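Local coordinates for protein carbonic anhydrase (PDB 3UCJ) that probably catalyses the reversible hydration of carbon dioxide to hydrogencarbonate, using one zinc ion per subunit, as a beta-class carbonic anhydrase, at residues K96-C101 with L181-I186; I170-W175 with T203-A208. All coordinates share one frame; numbering follows the deposited sequence.

Contact 1. Residues K96-C101 with L181-I186; sequences KHILVC and LSVHGI
Ser182 OG is held between two imidazoles: it bonds to His97 ND1 of the neighbouring strand at 2.8 Å and to His184 NE2, two residues on in its own strand, at 2.7 Å. The hydroxyl lies at the edge of the His97 ring and in its plane, while Lys96 CB sits over one face of that imidazole. Ser182 OG stands between its backbone N and carbonyl carbon (chi1 67°), which lifts it off the sheet to where the two rings can share it. These rings are oblique to each other, their planes at 74°; the edge of His184 also comes up to the strand, CD2 lying 3.3 Å from Ile98 O. Farther along the same face, Leu99 CD2 packs on His184 CB, and Ile186 lays CG1 against Cys101 CB at 3.7 Å. The other face is apolar: Ile98 CD1 meets Leu181 CD1 at 3.9 Å, and Val100 CG2 approaches Val183 CG1. Helix 146-167 covers this side through Val165, while Thr6, Ala7 and Leu9 of the second subunit pack over the histidine side. Between the two faces, five backbone hydrogen bonds link the strands, donated alternately by one and the other; the first runs from Ser182 N to Lys96 O, and the last, from Ile186 N to Val100 O, is nearly straight, with an N-H...O angle of 178°. Strand 97-103 pairs with strand 42-47 on its other edge, so this is an interior pairing of the sheet. Cys101 lies two residues before the zinc ligand His103, and the parallel strands, joined by a long, largely helical connection, are typical of the central sheet of the alpha/beta fold of beta-carbonic anhydrases.

Contact 2. Residues I170-W175 with T203-A208; sequences IVQAAW and TGMEDA
Trp175, near the end of helix 169-176, faces the turn that starts helix 205-211, its CA 6.6 Å from the CA of Gly204, the N-cap residue. The indole lies flat against that turn: Gly204 CA sits 3.5 Å from the centroid of the six-membered ring and 6° off its normal, a CH-pi contact, and Gly204 N is over the same face. Thr203 O joins them there, above the rim of the indole, and Val171 CG1 of the tryptophan's own helix covers the opposite face. Trp175 CG lies beside the backbone N (chi1 -71°), which sends the indole out over the Gly204 turn, and NE1 probably donates to Leu181 O in the loop before strand 182-189, which would help fix the rotation of the ring. Met205 completes the contact from the side, its SD at the edge of the six-membered ring and 4.1 Å from Trp175 CZ3. The same sulfur takes a weak hydrogen bond of 3.5 Å from Gln172 NE2, whose stronger partner is Cys166 O. With an alanine here in place of Trp175, Gly204 CA and Val171 CG1 would probably face a gap and Leu181 O would lose its indole donor. On the far side of the turn, Asp207 OD1 accepts two bonds, from Thr203 N at 2.8 Å and from Thr203 OG1 at 2.7 Å, the hydroxyl coming from above the carboxylate plane. Together they tie the turn to the first turn of its helix. Away from the zinc site, this surface packing joins the helix before strand 182-189 to the helix after strand 194-202, through a Met-aromatic contact and a CH-pi contact at a helix N-cap.

How the contacts relate
Contact 1 is buried within the central sheet, its centre about 8 Å from the centre of the chain, whereas contact 2 is a surface contact whose centre lies about 17 Å from that point; the two contact centres are about 12 Å apart. Helix 169-176 leads through a short loop into strand 182-189, and the two contacts meet at this junction. Besides the indole bond to Leu181, Val171 CG2 packs on Ile98 CD1 and Leu181 CD2, so the helix of contact 2 covers part of the apolar face of contact 1. Regular backbone pairing dominates the first; the second relies on one aromatic face, a sulfur and only a weak hydrogen bond across its segments.

Contact 1. Residues K96-C101 with L181-I186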
loop_
_atom_site.group_PDB
_atom_site.type_symbol
_atom_site.label_atom_id
_atom_site.label_comp_id
_atom_site.label_asym_id
_atom_site.label_seq_id
_atom_site.Cartn_x
_atom_site.Cartn_y
_atom_site.Cartn_z
ATOM N N LYS A 96 -18.634 1.505 -19.352
ATOM C CA LYS A 96 -18.691 0.388 -20.300
ATOM C C LYS A 96 -17.360 -0.122 -20.818
ATOM O O LYS A 96 -17.287 -1.297 -21.209
ATOM C CB LYS A 96 -19.516 0.857 -21.538
ATOM C CG LYS A 96 -21.002 1.181 -21.128
ATOM C CD LYS A 96 -21.847 1.474 -22.413
ATOM C CE LYS A 96 -23.256 1.815 -21.997
ATOM N NZ LYS A 96 -23.804 2.599 -23.137
ATOM N N HIS A 97 -16.344 0.740 -20.839
ATOM C CA HIS A 97 -15.074 0.415 -21.500
ATOM C C HIS A 97 -13.876 0.874 -20.591
ATOM O O HIS A 97 -13.854 2.028 -20.146
ATOM C CB HIS A 97 -14.936 1.174 -22.814
ATOM C CG HIS A 97 -16.174 1.152 -23.670
ATOM N ND1 HIS A 97 -16.735 -0.035 -24.131
ATOM C CD2 HIS A 97 -16.982 2.163 -24.116
ATOM C CE1 HIS A 97 -17.819 0.255 -24.854
ATOM N NE2 HIS A 97 -17.983 1.574 -24.879
ATOM N N ILE A 98 -12.854 0.038 -20.519
ATOM C CA ILE A 98 -11.639 0.437 -19.713
ATOM C C ILE A 98 -10.482 0.412 -20.746
ATOM O O ILE A 98 -10.272 -0.606 -21.396
ATOM C CB ILE A 98 -11.387 -0.592 -18.661
ATOM C CG1 ILE A 98 -12.491 -0.623 -17.591
ATOM C CG2 ILE A 98 -10.013 -0.213 -17.993
ATOM C CD1 ILE A 98 -12.483 -1.855 -16.728
ATOM N N LEU A 99 -9.813 1.531 -20.910
ATOM C CA LEU A 99 -8.722 1.667 -21.834
ATOM C C LEU A 99 -7.439 1.548 -20.979
ATOM O O LEU A 99 -7.277 2.332 -20.044
ATOM C CB LEU A 99 -8.779 3.057 -22.402
ATOM C CG LEU A 99 -10.076 3.526 -23.140
ATOM C CD1 LEU A 99 -10.001 5.002 -23.503
ATOM C CD2 LEU A 99 -10.238 2.565 -24.355
ATOM N N VAL A 100 -6.577 0.569 -21.281
ATOM C CA VAL A 100 -5.306 0.440 -20.580
ATOM C C VAL A 100 -4.318 0.884 -21.585
ATOM O O VAL A 100 -4.069 0.165 -22.566
ATOM C CB VAL A 100 -5.093 -1.045 -20.191
ATOM C CG1 VAL A 100 -3.650 -1.295 -19.469
ATOM C CG2 VAL A 100 -6.237 -1.516 -19.305
ATOM N N CYS A 101 -3.716 2.004 -21.304
ATOM C CA CYS A 101 -2.887 2.648 -22.298
ATOM C C CYS A 101 -1.444 2.711 -21.877
ATOM O O CYS A 101 -1.144 3.405 -20.906
ATOM C CB CYS A 101 -3.415 4.072 -22.532
ATOM S SG CYS A 101 -2.584 4.842 -23.978
ATOM N N LEU A 181 -18.911 -4.910 -19.934
ATOM C CA LEU A 181 -17.649 -4.192 -19.583
ATOM C C LEU A 181 -16.623 -4.709 -20.554
ATOM O O LEU A 181 -16.369 -5.870 -20.575
ATOM C CB LEU A 181 -17.318 -4.544 -18.114
ATOM C CG LEU A 181 -16.127 -3.692 -17.517
ATOM C CD1 LEU A 181 -16.295 -2.198 -17.675
ATOM C CD2 LEU A 181 -16.080 -4.164 -16.071
ATOM N N SER A 182 -16.009 -3.840 -21.324
ATOM C CA SER A 182 -14.917 -4.234 -22.174
ATOM C C SER A 182 -13.537 -3.624 -21.711
ATOM O O SER A 182 -13.519 -2.563 -21.118
ATOM C CB SER A 182 -15.196 -3.769 -23.594
ATOM O OG SER A 182 -15.199 -2.369 -23.748
ATOM N N VAL A 183 -12.447 -4.278 -22.103
ATOM C CA VAL A 183 -11.056 -3.889 -21.664
ATOM C C VAL A 183 -10.229 -3.884 -22.945
ATOM O O VAL A 183 -10.387 -4.785 -23.811
ATOM C CB VAL A 183 -10.546 -4.891 -20.655
ATOM C CG1 VAL A 183 -9.103 -4.447 -20.129
ATOM C CG2 VAL A 183 -11.544 -5.030 -19.452
ATOM N N HIS A 184 -9.498 -2.798 -23.139
ATOM C CA HIS A 184 -8.710 -2.495 -24.336
ATOM C C HIS A 184 -7.258 -2.249 -24.077
ATOM O O HIS A 184 -6.922 -1.353 -23.251
ATOM C CB HIS A 184 -9.305 -1.265 -24.984
ATOM C CG HIS A 184 -10.796 -1.380 -25.174
ATOM N ND1 HIS A 184 -11.364 -1.858 -26.343
ATOM C CD2 HIS A 184 -11.821 -1.194 -24.301
ATOM C CE1 HIS A 184 -12.680 -1.884 -26.212
ATOM N NE2 HIS A 184 -12.987 -1.505 -24.981
ATOM N N GLY A 185 -6.388 -3.006 -24.747
ATOM C CA GLY A 185 -4.985 -2.707 -24.680
ATOM C C GLY A 185 -4.561 -1.771 -25.771
ATOM O O GLY A 185 -4.652 -2.144 -26.957
ATOM N N ILE A 186 -4.133 -0.558 -25.450
ATOM C CA ILE A 186 -3.702 0.390 -26.467
ATOM C C ILE A 186 -2.356 1.006 -26.103
ATOM O O ILE A 186 -1.859 0.880 -24.929
ATOM C CB ILE A 186 -4.745 1.512 -26.665
ATOM C CG1 ILE A 186 -5.072 2.216 -25.307
ATOM C CG2 ILE A 186 -6.008 0.961 -27.198
ATOM C CD1 ILE A 186 -5.857 3.585 -25.493
#

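Contact 2. Residues I170-W175 with T203-A208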
loop_
_atom_site.group_PDB
_atom_site.type_symbol
_atom_site.label_atom_id
_atom_site.label_comp_id
_atom_site.label_asym_id
_atom_site.label_seq_id
_atom_site.Cartn_x
_atom_site.Cartn_y
_atom_site.Cartn_z
ATOM N N ILE A 170 -12.765 -6.719 -9.185
ATOM C CA ILE A 170 -13.788 -5.771 -9.568
ATOM C C ILE A 170 -14.335 -6.209 -10.940
ATOM O O ILE A 170 -15.546 -6.301 -11.101
ATOM C CB ILE A 170 -13.223 -4.320 -9.733
ATOM C CG1 ILE A 170 -12.632 -3.725 -8.383
ATOM C CG2 ILE A 170 -14.286 -3.399 -10.399
ATOM C CD1 ILE A 170 -13.382 -4.041 -7.172
ATOM N N VAL A 171 -13.441 -6.392 -11.926
ATOM C CA VAL A 171 -13.907 -6.761 -13.300
ATOM C C VAL A 171 -14.539 -8.149 -13.329
ATOM O O VAL A 171 -15.561 -8.369 -14.073
ATOM C CB VAL A 171 -12.764 -6.614 -14.319
ATOM C CG1 VAL A 171 -13.151 -7.240 -15.656
ATOM C CG2 VAL A 171 -12.442 -5.198 -14.504
ATOM N N GLN A 172 -13.953 -9.062 -12.550
ATOM C CA GLN A 172 -14.378 -10.435 -12.500
ATOM C C GLN A 172 -15.790 -10.468 -11.867
ATOM O O GLN A 172 -16.682 -11.177 -12.383
ATOM C CB GLN A 172 -13.462 -11.324 -11.721
ATOM C CG GLN A 172 -12.226 -11.797 -12.548
ATOM C CD GLN A 172 -12.674 -12.723 -13.705
ATOM O OE1 GLN A 172 -13.497 -13.649 -13.488
ATOM N NE2 GLN A 172 -12.161 -12.474 -14.908
ATOM N N ALA A 173 -16.005 -9.682 -10.809
ATOM C CA ALA A 173 -17.323 -9.634 -10.183
ATOM C C ALA A 173 -18.362 -9.042 -11.167
ATOM O O ALA A 173 -19.493 -9.563 -11.200
ATOM C CB ALA A 173 -17.271 -8.886 -8.810
ATOM N N ALA A 174 -18.001 -8.041 -11.968
ATOM C CA ALA A 174 -18.879 -7.346 -12.856
ATOM C C ALA A 174 -19.286 -8.295 -13.992
ATOM O O ALA A 174 -20.505 -8.421 -14.330
ATOM C CB ALA A 174 -18.248 -6.157 -13.433
ATOM N N TRP A 175 -18.303 -8.971 -14.566
ATOM C CA TRP A 175 -18.609 -10.031 -15.538
ATOM C C TRP A 175 -19.521 -11.121 -14.928
ATOM O O TRP A 175 -20.459 -11.562 -15.589
ATOM C CB TRP A 175 -17.341 -10.630 -16.150
ATOM C CG TRP A 175 -16.601 -9.701 -17.111
ATOM C CD1 TRP A 175 -17.073 -8.572 -17.689
ATOM C CD2 TRP A 175 -15.271 -9.911 -17.649
ATOM N NE1 TRP A 175 -16.133 -8.054 -18.541
ATOM C CE2 TRP A 175 -15.021 -8.868 -18.537
ATOM C CE3 TRP A 175 -14.299 -10.929 -17.473
ATOM C CZ2 TRP A 175 -13.806 -8.740 -19.223
ATOM C CZ3 TRP A 175 -13.122 -10.834 -18.200
ATOM C CH2 TRP A 175 -12.889 -9.766 -19.060
ATOM N N THR A 203 -14.413 -8.604 -23.951
ATOM C CA THR A 203 -15.691 -8.254 -23.374
ATOM C C THR A 203 -16.037 -9.289 -22.389
ATOM O O THR A 203 -17.088 -9.212 -21.783
ATOM C CB THR A 203 -16.880 -8.223 -24.453
ATOM O OG1 THR A 203 -16.930 -9.523 -25.024
ATOM C CG2 THR A 203 -16.654 -7.191 -25.507
ATOM N N GLY A 204 -15.198 -10.293 -22.198
ATOM C CA GLY A 204 -15.466 -11.320 -21.198
ATOM C C GLY A 204 -14.470 -12.448 -21.305
ATOM O O GLY A 204 -13.501 -12.326 -22.057
ATOM N N MET A 205 -14.701 -13.517 -20.558
ATOM C CA MET A 205 -13.765 -14.616 -20.451
ATOM C C MET A 205 -13.532 -15.266 -21.823
ATOM O O MET A 205 -12.391 -15.499 -22.207
ATOM C CB MET A 205 -14.244 -15.672 -19.469
ATOM C CG MET A 205 -14.344 -15.172 -18.001
ATOM S SD MET A 205 -12.590 -14.840 -17.399
ATOM C CE MET A 205 -12.068 -16.467 -17.164
ATOM N N GLU A 206 -14.622 -15.465 -22.593
ATOM C CA GLU A 206 -14.409 -15.994 -23.950
ATOM C C GLU A 206 -13.393 -15.182 -24.794
ATOM O O GLU A 206 -12.415 -15.753 -25.286
ATOM C CB GLU A 206 -15.774 -16.265 -24.677
ATOM C CG GLU A 206 -15.517 -17.030 -25.961
ATOM C CD GLU A 206 -16.823 -17.221 -26.685
ATOM O OE1 GLU A 206 -17.708 -17.893 -26.091
ATOM O OE2 GLU A 206 -16.970 -16.644 -27.784
ATOM N N ASP A 207 -13.528 -13.866 -24.899
ATOM C CA ASP A 207 -12.548 -13.087 -25.650
ATOM C C ASP A 207 -11.138 -13.141 -25.034
ATOM O O ASP A 207 -10.138 -13.049 -25.734
ATOM C CB ASP A 207 -12.900 -11.611 -25.660
ATOM C CG ASP A 207 -14.147 -11.301 -26.455
ATOM O OD1 ASP A 207 -14.675 -10.199 -26.278
ATOM O OD2 ASP A 207 -14.565 -12.159 -27.266
ATOM N N ALA A 208 -11.078 -13.164 -23.710
ATOM C CA ALA A 208 -9.756 -13.144 -23.025
ATOM C C ALA A 208 -8.945 -14.411 -23.356
ATOM O O ALA A 208 -7.746 -14.332 -23.577
ATOM C CB ALA A 208 -9.972 -12.986 -21.546
#